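Side-chain contacts in ebony (Drosophila melanogaster, PDB 6DYM), which probably catalyses, through this C-terminal condensation domain, peptide-bond formation between carrier-bound beta-alanine and amines such as dopamine and histamine: residues S45-D50 with V87-K92; G74-F79 with H145-V150; V96-E101 with Y188-G193. All blocks are in the same frame, centred on the assembly; numbering follows the deposited sequence.

Interaction 1 (S45-D50 with V87-K92); sequences SDILND and VDIKSK
Two pairs of side chains, Ile47 with Ile89 and Asp50 with Val87, make a small, largely apolar contact in which the connection running from strand 71-80 to helix 93-111 is laid along one flank of helix 41-58. It illustrates how an irregular segment can be fastened to a helix by hydrocarbon contacts spaced to suit both partners: Ile47 and Asp50 are three apart on the helix, while Val87 and Ile89 are two apart on the nearly extended loop. In the inner pair the arm of Ile47 does the reaching. Its CG1 lies anti to the carbonyl carbon (chi1 -73°) and the chain stays extended to CD1, which comes to rest 3.9 Å from Ile89 CG1 and 4.1 Å from Ile89 CG2, so that one methyl is set against both branches of its partner. The two isoleucines cross at a slant, and Phe97 touches both, which carries the apolar patch on to helix 93-111. The outer pair is different in kind. Val87 turns its CG2, anti to the backbone N, towards the helix, where it sits 3.7 Å from Asp50 CB and 3.8 Å from Asp50 OD2, the two side chains crossing at about a right angle. Farther along the loop, Ser91 OG caps the backbone N of Leu93 where helix 93-111 begins, and Lys92 NZ binds the carbonyl oxygens of Leu35 and Pro37. Across the contact itself the meeting is mainly between carbon surfaces, with no directional bond to set its exact alignment; the Asp50 carboxylate borders the solvent, and Asp88, its OD1 5.6 Å from Asp50 OD2, probably adds a mild like-charge repulsion at this edge.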
loop_
_atom_site.group_PDB
_atom_site.type_symbol
_atom_site.label_atom_id
_atom_site.label_comp_id
_atom_site.label_asym_id
_atom_site.label_seq_id
_atom_site.Cartn_x
_atom_site.Cartn_y
_atom_site.Cartn_z
ATOM N N SER A 45 -13.495 -1.238 -2.370
ATOM C CA SER A 45 -14.191 -0.003 -2.026
ATOM C C SER A 45 -14.888 -0.101 -0.674
ATOM O O SER A 45 -14.987 0.905 0.040
ATOM C CB SER A 45 -15.188 0.364 -3.126
ATOM O OG SER A 45 -16.177 -0.637 -3.286
ATOM N N ASP A 46 -15.364 -1.295 -0.299
ATOM C CA ASP A 46 -15.981 -1.461 1.013
ATOM C C ASP A 46 -14.983 -1.177 2.128
ATOM O O ASP A 46 -15.319 -0.518 3.120
ATOM C CB ASP A 46 -16.549 -2.875 1.162
ATOM C CG ASP A 46 -17.849 -3.074 0.394
ATOM O OD1 ASP A 46 -18.336 -2.111 -0.239
ATOM O OD2 ASP A 46 -18.382 -4.204 0.415
ATOM N N ILE A 47 -13.749 -1.668 1.981
ATOM C CA ILE A 47 -12.719 -1.418 2.989
ATOM C C ILE A 47 -12.406 0.074 3.065
ATOM O O ILE A 47 -12.306 0.651 4.155
ATOM C CB ILE A 47 -11.456 -2.244 2.683
ATOM C CG1 ILE A 47 -11.689 -3.724 3.003
ATOM C CG2 ILE A 47 -10.265 -1.711 3.460
ATOM C CD1 ILE A 47 -10.733 -4.667 2.286
ATOM N N LEU A 48 -12.254 0.719 1.905
ATOM C CA LEU A 48 -11.900 2.135 1.889
ATOM C C LEU A 48 -13.015 2.996 2.471
ATOM O O LEU A 48 -12.748 3.944 3.219
ATOM C CB LEU A 48 -11.576 2.577 0.463
ATOM C CG LEU A 48 -10.147 2.286 -0.000
ATOM C CD1 LEU A 48 -9.933 2.749 -1.434
ATOM C CD2 LEU A 48 -9.136 2.931 0.938
ATOM N N ASN A 49 -14.270 2.689 2.132
ATOM C CA ASN A 49 -15.385 3.441 2.697
ATOM C C ASN A 49 -15.451 3.271 4.209
ATOM O O ASN A 49 -15.776 4.217 4.936
ATOM C CB ASN A 49 -16.697 3.002 2.045
ATOM C CG ASN A 49 -16.887 3.594 0.656
ATOM O OD1 ASN A 49 -16.608 4.771 0.424
ATOM N ND2 ASN A 49 -17.374 2.777 -0.271
ATOM N N ASP A 50 -15.122 2.076 4.705
ATOM C CA ASP A 50 -15.172 1.828 6.141
ATOM C C ASP A 50 -14.136 2.646 6.904
ATOM O O ASP A 50 -14.365 3.000 8.066
ATOM C CB ASP A 50 -14.974 0.340 6.424
ATOM C CG ASP A 50 -16.265 -0.446 6.328
ATOM O OD1 ASP A 50 -17.318 0.174 6.067
ATOM O OD2 ASP A 50 -16.225 -1.682 6.516
ATOM N N VAL A 87 -10.721 -2.808 11.045
ATOM C CA VAL A 87 -11.761 -3.136 10.079
ATOM C C VAL A 87 -11.865 -4.652 9.976
ATOM O O VAL A 87 -10.855 -5.364 10.023
ATOM C CB VAL A 87 -11.490 -2.482 8.705
ATOM C CG1 VAL A 87 -10.537 -3.313 7.859
ATOM C CG2 VAL A 87 -12.799 -2.243 7.957
ATOM N N ASP A 88 -13.095 -5.147 9.884
ATOM C CA ASP A 88 -13.347 -6.563 9.666
ATOM C C ASP A 88 -13.771 -6.758 8.218
ATOM O O ASP A 88 -14.661 -6.055 7.725
ATOM C CB ASP A 88 -14.411 -7.100 10.625
ATOM C CG ASP A 88 -15.785 -6.528 10.353
ATOM O OD1 ASP A 88 -16.025 -5.356 10.715
ATOM O OD2 ASP A 88 -16.622 -7.250 9.767
ATOM N N ILE A 89 -13.120 -7.694 7.537
ATOM C CA ILE A 89 -13.240 -7.849 6.093
ATOM C C ILE A 89 -14.058 -9.097 5.801
ATOM O O ILE A 89 -13.821 -10.158 6.392
ATOM C CB ILE A 89 -11.855 -7.906 5.426
ATOM C CG1 ILE A 89 -11.099 -6.599 5.692
ATOM C CG2 ILE A 89 -11.988 -8.172 3.933
ATOM C CD1 ILE A 89 -9.657 -6.783 6.101
ATOM N N LYS A 90 -15.020 -8.966 4.886
ATOM C CA LYS A 90 -15.910 -10.072 4.551
ATOM C C LYS A 90 -15.298 -10.993 3.502
ATOM O O LYS A 90 -15.405 -12.219 3.606
ATOM C CB LYS A 90 -17.247 -9.526 4.044
ATOM C CG LYS A 90 -18.162 -8.960 5.120
ATOM C CD LYS A 90 -18.309 -9.911 6.296
ATOM C CE LYS A 90 -19.579 -9.613 7.084
ATOM N NZ LYS A 90 -20.668 -10.588 6.783
ATOM N N SER A 91 -14.643 -10.418 2.499
ATOM C CA SER A 91 -14.265 -11.140 1.295
ATOM C C SER A 91 -13.043 -12.021 1.532
ATOM O O SER A 91 -12.519 -12.135 2.643
ATOM C CB SER A 91 -13.982 -10.156 0.167
ATOM O OG SER A 91 -13.017 -9.199 0.575
ATOM N N LYS A 92 -12.582 -12.649 0.445
ATOM C CA LYS A 92 -11.312 -13.361 0.447
ATOM C C LYS A 92 -10.129 -12.425 0.651
ATOM O O LYS A 92 -9.014 -12.909 0.882
ATOM C CB LYS A 92 -11.139 -14.133 -0.867
ATOM C CG LYS A 92 -12.004 -15.383 -0.992
ATOM C CD LYS A 92 -12.026 -15.897 -2.432
ATOM C CE LYS A 92 -11.822 -17.408 -2.497
ATOM N NZ LYS A 92 -11.842 -17.928 -3.900
#

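Interaction 2 (G74-F79 with H145-V150)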
loop_
_atom_site.group_PDB
_atom_site.type_symbol
_atom_site.label_atom_id
_atom_site.label_comp_id
_atom_site.label_asym_id
_atom_site.label_seq_id
_atom_site.Cartn_x
_atom_site.Cartn_y
_atom_site.Cartn_z
ATOM N N GLY A 74 -2.856 9.965 -8.746
ATOM C CA GLY A 74 -2.265 8.981 -7.852
ATOM C C GLY A 74 -2.628 9.276 -6.416
ATOM O O GLY A 74 -3.106 10.365 -6.083
ATOM N N THR A 75 -2.392 8.286 -5.554
ATOM C CA THR A 75 -2.688 8.494 -4.145
ATOM C C THR A 75 -1.817 7.580 -3.291
ATOM O O THR A 75 -1.479 6.462 -3.690
ATOM C CB THR A 75 -4.179 8.270 -3.834
ATOM O OG1 THR A 75 -4.455 8.720 -2.502
ATOM C CG2 THR A 75 -4.563 6.792 -3.954
ATOM N N ALA A 76 -1.456 8.084 -2.114
ATOM C CA ALA A 76 -0.663 7.346 -1.136
ATOM C C ALA A 76 -1.412 7.377 0.189
ATOM O O ALA A 76 -1.580 8.448 0.783
ATOM C CB ALA A 76 0.733 7.946 -0.988
ATOM N N LEU A 77 -1.866 6.214 0.644
ATOM C CA LEU A 77 -2.623 6.087 1.885
ATOM C C LEU A 77 -1.706 5.529 2.968
ATOM O O LEU A 77 -1.110 4.463 2.791
ATOM C CB LEU A 77 -3.841 5.184 1.684
ATOM C CG LEU A 77 -4.698 5.517 0.459
ATOM C CD1 LEU A 77 -5.956 4.665 0.430
ATOM C CD2 LEU A 77 -5.050 7.001 0.441
ATOM N N ASN A 78 -1.590 6.255 4.079
ATOM C CA ASN A 78 -0.655 5.926 5.141
ATOM C C ASN A 78 -1.351 5.980 6.489
ATOM O O ASN A 78 -2.276 6.769 6.698
ATOM C CB ASN A 78 0.529 6.888 5.155
ATOM C CG ASN A 78 1.189 6.995 3.811
ATOM O OD1 ASN A 78 1.621 5.992 3.254
ATOM N ND2 ASN A 78 1.258 8.209 3.267
ATOM N N PHE A 79 -0.872 5.136 7.404
ATOM C CA PHE A 79 -1.283 5.136 8.799
ATOM C C PHE A 79 -0.049 5.007 9.680
ATOM O O PHE A 79 0.992 4.495 9.259
ATOM C CB PHE A 79 -2.223 3.973 9.132
ATOM C CG PHE A 79 -3.661 4.221 8.797
ATOM C CD1 PHE A 79 -4.369 5.233 9.421
ATOM C CD2 PHE A 79 -4.318 3.408 7.890
ATOM C CE1 PHE A 79 -5.695 5.446 9.125
ATOM C CE2 PHE A 79 -5.646 3.616 7.589
ATOM C CZ PHE A 79 -6.335 4.634 8.209
ATOM N N HIS A 145 8.919 9.995 -3.106
ATOM C CA HIS A 145 9.616 11.153 -2.563
ATOM C C HIS A 145 8.763 11.883 -1.535
ATOM O O HIS A 145 9.282 12.359 -0.523
ATOM C CB HIS A 145 10.016 12.093 -3.713
ATOM C CG HIS A 145 10.665 13.376 -3.284
ATOM N ND1 HIS A 145 9.941 14.498 -2.934
ATOM C CD2 HIS A 145 11.971 13.731 -3.203
ATOM C CE1 HIS A 145 10.773 15.478 -2.629
ATOM N NE2 HIS A 145 12.009 15.040 -2.784
ATOM N N GLU A 146 7.452 11.981 -1.770
ATOM C CA GLU A 146 6.600 12.726 -0.849
ATOM C C GLU A 146 6.274 11.940 0.415
ATOM O O GLU A 146 6.083 12.543 1.477
ATOM C CB GLU A 146 5.309 13.151 -1.548
ATOM C CG GLU A 146 5.507 14.301 -2.528
ATOM C CD GLU A 146 6.152 15.511 -1.873
ATOM O OE1 GLU A 146 5.551 16.061 -0.922
ATOM O OE2 GLU A 146 7.261 15.905 -2.303
ATOM N N VAL A 147 6.189 10.611 0.336
ATOM C CA VAL A 147 5.993 9.828 1.554
ATOM C C VAL A 147 7.167 10.041 2.504
ATOM O O VAL A 147 6.983 10.221 3.716
ATOM C CB VAL A 147 5.788 8.341 1.213
ATOM C CG1 VAL A 147 5.831 7.495 2.478
ATOM C CG2 VAL A 147 4.457 8.144 0.504
ATOM N N LEU A 148 8.388 10.057 1.964
ATOM C CA LEU A 148 9.562 10.367 2.776
ATOM C C LEU A 148 9.420 11.730 3.445
ATOM O O LEU A 148 9.711 11.875 4.638
ATOM C CB LEU A 148 10.825 10.315 1.908
ATOM C CG LEU A 148 11.264 8.927 1.419
ATOM C CD1 LEU A 148 12.246 8.989 0.246
ATOM C CD2 LEU A 148 11.839 8.096 2.561
ATOM N N ARG A 149 8.954 12.733 2.696
ATOM C CA ARG A 149 8.808 14.078 3.245
ATOM C C ARG A 149 7.790 14.113 4.378
ATOM O O ARG A 149 8.005 14.781 5.397
ATOM C CB ARG A 149 8.399 15.050 2.138
ATOM C CG ARG A 149 8.730 16.501 2.425
ATOM C CD ARG A 149 7.912 17.439 1.548
ATOM N NE ARG A 149 6.479 17.277 1.777
ATOM C CZ ARG A 149 5.820 17.834 2.786
ATOM N NH1 ARG A 149 6.467 18.593 3.660
ATOM N NH2 ARG A 149 4.515 17.631 2.921
ATOM N N VAL A 150 6.661 13.423 4.207
ATOM C CA VAL A 150 5.654 13.381 5.263
ATOM C C VAL A 150 6.234 12.733 6.513
ATOM O O VAL A 150 6.031 13.216 7.634
ATOM C CB VAL A 150 4.394 12.650 4.762
ATOM C CG1 VAL A 150 3.422 12.371 5.917
ATOM C CG2 VAL A 150 3.720 13.461 3.659
#
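Ala76 and Val147 meet at the centre of a buried contact between strand 71-80 and helix 133-153, an example of how a very small side chain lets a helix come close to a sheet. The apolar part is brief: Val147 CG2 lies 4.0 Å from Ala76 CB, and the same methyl stands 4.2 Å from Asn78 ND2, so a single branch is placed against two neighbours on one face of the strand. That branch is put there by a chi1 of 170°, which sets CG1 anti to the backbone N and leaves CG2 beside the N, opposite the carbonyl carbon. Phe62 of strand 62-66 and Met125 of strand 119-127 touch Val147 as well, which seats it across three neighbouring strands. The polar part belongs to each segment separately. Asn78 is buried, and its ND2 is taken up by a hydrogen bond to the carbonyl O of Leu60, so towards Val147 the amide offers only van der Waals contact. On the helix, Glu146 is gripped through both carboxylate oxygens. His145 ND1 donates to Glu146 OE2 over 3.1 Å, with the oxygen in the plane of the imidazole and approached on its anti side, whereas Arg149 NE, one turn on, forms a salt bridge of 3.1 Å with Glu146 OE1 on the syn side. Both donors lie well out of the carboxylate plane, and the N-H...O angles of 142° and 150° show that neither bond is straight. Arg149 NH1 also pairs with Glu153. Packed on the sheet face away from helix 41-58, helix 133-153 is the crossover between parallel strands 119-127 and 158-163, an arrangement typical of the GNAT acetyltransferase fold, which this domain's strand order resembles.

Interaction 3 (V96-E101 with Y188-G193)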
loop_
_atom_site.group_PDB
_atom_site.type_symbol
_atom_site.label_atom_id
_atom_site.label_comp_id
_atom_site.label_asym_id
_atom_site.label_seq_id
_atom_site.Cartn_x
_atom_site.Cartn_y
_atom_site.Cartn_z
ATOM N N VAL A 96 -5.535 -12.006 2.231
ATOM C CA VAL A 96 -4.428 -11.113 1.879
ATOM C C VAL A 96 -3.940 -10.358 3.110
ATOM O O VAL A 96 -2.736 -10.290 3.382
ATOM C CB VAL A 96 -4.846 -10.145 0.757
ATOM C CG1 VAL A 96 -3.767 -9.102 0.539
ATOM C CG2 VAL A 96 -5.103 -10.905 -0.530
ATOM N N PHE A 97 -4.869 -9.778 3.874
ATOM C CA PHE A 97 -4.463 -9.016 5.050
ATOM C C PHE A 97 -3.851 -9.908 6.124
ATOM O O PHE A 97 -2.936 -9.478 6.835
ATOM C CB PHE A 97 -5.650 -8.238 5.610
ATOM C CG PHE A 97 -5.984 -7.011 4.818
ATOM C CD1 PHE A 97 -5.417 -5.788 5.137
ATOM C CD2 PHE A 97 -6.849 -7.082 3.740
ATOM C CE1 PHE A 97 -5.718 -4.655 4.400
ATOM C CE2 PHE A 97 -7.156 -5.950 2.999
ATOM C CZ PHE A 97 -6.588 -4.736 3.330
ATOM N N GLU A 98 -4.330 -11.148 6.261
ATOM C CA GLU A 98 -3.709 -12.047 7.227
ATOM C C GLU A 98 -2.299 -12.426 6.790
ATOM O O GLU A 98 -1.394 -12.539 7.624
ATOM C CB GLU A 98 -4.577 -13.287 7.426
ATOM C CG GLU A 98 -5.891 -12.998 8.143
ATOM C CD GLU A 98 -6.665 -14.257 8.496
ATOM O OE1 GLU A 98 -6.291 -15.349 8.020
ATOM O OE2 GLU A 98 -7.659 -14.151 9.246
ATOM N N PHE A 99 -2.088 -12.612 5.482
ATOM C CA PHE A 99 -0.744 -12.894 4.986
ATOM C C PHE A 99 0.187 -11.709 5.208
ATOM O O PHE A 99 1.355 -11.890 5.571
ATOM C CB PHE A 99 -0.795 -13.259 3.502
ATOM C CG PHE A 99 0.561 -13.355 2.849
ATOM C CD1 PHE A 99 1.506 -14.259 3.312
ATOM C CD2 PHE A 99 0.885 -12.552 1.763
ATOM C CE1 PHE A 99 2.753 -14.359 2.713
ATOM C CE2 PHE A 99 2.130 -12.645 1.161
ATOM C CZ PHE A 99 3.066 -13.552 1.639
ATOM N N LEU A 100 -0.305 -10.485 4.985
ATOM C CA LEU A 100 0.528 -9.312 5.235
ATOM C C LEU A 100 0.881 -9.196 6.717
ATOM O O LEU A 100 2.015 -8.847 7.064
ATOM C CB LEU A 100 -0.176 -8.051 4.736
ATOM C CG LEU A 100 -0.436 -8.013 3.222
ATOM C CD1 LEU A 100 -1.182 -6.749 2.820
ATOM C CD2 LEU A 100 0.858 -8.148 2.441
ATOM N N GLU A 101 -0.066 -9.501 7.607
ATOM C CA GLU A 101 0.263 -9.507 9.031
ATOM C C GLU A 101 1.250 -10.623 9.360
ATOM O O GLU A 101 2.134 -10.448 10.207
ATOM C CB GLU A 101 -1.011 -9.632 9.868
ATOM C CG GLU A 101 -0.783 -9.652 11.388
ATOM C CD GLU A 101 -0.135 -8.380 11.926
ATOM O OE1 GLU A 101 0.377 -8.416 13.067
ATOM O OE2 GLU A 101 -0.128 -7.344 11.217
ATOM N N TYR A 188 3.032 -19.767 1.827
ATOM C CA TYR A 188 2.179 -19.357 2.934
ATOM C C TYR A 188 1.010 -20.323 3.092
ATOM O O TYR A 188 0.329 -20.657 2.116
ATOM C CB TYR A 188 1.658 -17.937 2.726
ATOM C CG TYR A 188 0.677 -17.531 3.808
ATOM C CD1 TYR A 188 1.106 -17.336 5.117
ATOM C CD2 TYR A 188 -0.678 -17.376 3.529
ATOM C CE1 TYR A 188 0.215 -16.981 6.117
ATOM C CE2 TYR A 188 -1.576 -17.016 4.522
ATOM C CZ TYR A 188 -1.123 -16.823 5.813
ATOM O OH TYR A 188 -2.007 -16.470 6.807
ATOM N N VAL A 189 0.771 -20.759 4.327
ATOM C CA VAL A 189 -0.293 -21.706 4.648
ATOM C C VAL A 189 -1.394 -20.970 5.392
ATOM O O VAL A 189 -1.127 -20.255 6.365
ATOM C CB VAL A 189 0.221 -22.888 5.487
ATOM C CG1 VAL A 189 -0.849 -23.975 5.567
ATOM C CG2 VAL A 189 1.501 -23.434 4.899
ATOM N N HIS A 190 -2.627 -21.149 4.931
ATOM C CA HIS A 190 -3.811 -20.589 5.557
ATOM C C HIS A 190 -4.168 -21.389 6.811
ATOM O O HIS A 190 -3.637 -22.476 7.060
ATOM C CB HIS A 190 -4.968 -20.589 4.556
ATOM C CG HIS A 190 -6.167 -19.815 5.002
ATOM N ND1 HIS A 190 -6.077 -18.556 5.555
ATOM C CD2 HIS A 190 -7.485 -20.120 4.971
ATOM C CE1 HIS A 190 -7.289 -18.119 5.846
ATOM N NE2 HIS A 190 -8.161 -19.049 5.503
ATOM N N SER A 191 -5.083 -20.836 7.612
ATOM C CA SER A 191 -5.509 -21.525 8.826
ATOM C C SER A 191 -6.174 -22.863 8.529
ATOM O O SER A 191 -6.152 -23.753 9.386
ATOM C CB SER A 191 -6.449 -20.634 9.640
ATOM O OG SER A 191 -7.501 -20.124 8.839
ATOM N N ASP A 192 -6.742 -23.039 7.338
ATOM C CA ASP A 192 -7.354 -24.307 6.960
ATOM C C ASP A 192 -6.355 -25.300 6.379
ATOM O O ASP A 192 -6.764 -26.376 5.933
ATOM C CB ASP A 192 -8.503 -24.075 5.967
ATOM C CG ASP A 192 -8.039 -23.483 4.636
ATOM O OD1 ASP A 192 -8.912 -23.033 3.865
ATOM O OD2 ASP A 192 -6.825 -23.460 4.347
ATOM N N GLY A 193 -5.067 -24.964 6.356
ATOM C CA GLY A 193 -4.048 -25.857 5.855
ATOM C C GLY A 193 -3.734 -25.718 4.379
ATOM O O GLY A 193 -2.769 -26.332 3.909
HETATM O O HOH W 1 -4.640 -16.723 6.631
#
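With CG anti to the backbone N in both residues, at chi1 171° in Phe99 and 175° in Tyr188, the two side chains run antiparallel, each alongside the other, and bring their rings together. Phe99 CD1 sits over one face of the tyrosine ring, displaced toward its rim and only 3.4 Å from Tyr188 CG. The ring centroids are 5.0 Å apart and the planes meet at 53°, an oblique pairing to which Phe99 CB adds a CH-pi contact, 4.2 Å from the centroid of the Tyr188 ring. Phe183 touches both aromatic residues, and Phe102 meets Tyr188 edge-to-face. The contact thus fixes the loop between strands 178-184 and 205-212, antiparallel neighbours at one end of a sheet ordered as in GNAT acetyltransferases, to the helix that precedes strand 119-127. Beyond the rings the principle changes from packing to water bridging. One water joins three side chains, donating to Glu98 OE1 over 2.6 Å and hydrogen-bonded to Tyr188 OH at 2.7 Å and to His190 ND1 at 2.6 Å. It lies in the planes of both the phenol and the imidazole. Put in place of Tyr188, an alanine is likely to open a gap beside Phe99 and deprive the water of one of these three partners, leaving Glu98 and His190 less firmly linked. Glu98, extended beyond CG, also approaches the imidazole directly: its OE1 is 3.7 Å from His190 CE1, at the ring edge and near the ring plane. A carboxylate this close would probably favour a protonated imidazole. His190 opens a type I turn closed by the bond from Gly193 N to His190 O, while Ser191 OG lies above the centre of the imidazole.

In the fold
Along the chain the segments of interaction 2 alternate with those of interactions 1 and 3, while interaction 1 closes before interaction 3 opens. Interaction 1 occupies the middle: its centre is 22 Å from that of interaction 2, and Leu48 CD2 touches Leu77 CD1 at 3.7 Å where helix 41-58 lies on strand 71-80. On the other side, 17 Å between centres, it reaches the helix of interaction 3 through Ile89 CD1, 3.7 Å from Phe97 CD2. Interactions 2 and 3, with centres 27 Å apart on opposite sides of the chain's centre, do not touch. Packing therefore runs from helix 133-153 through strand 71-80 and helices 41-58 and 93-111 to the loop after edge strand 178-184, joining the halves of a single GNAT-like domain.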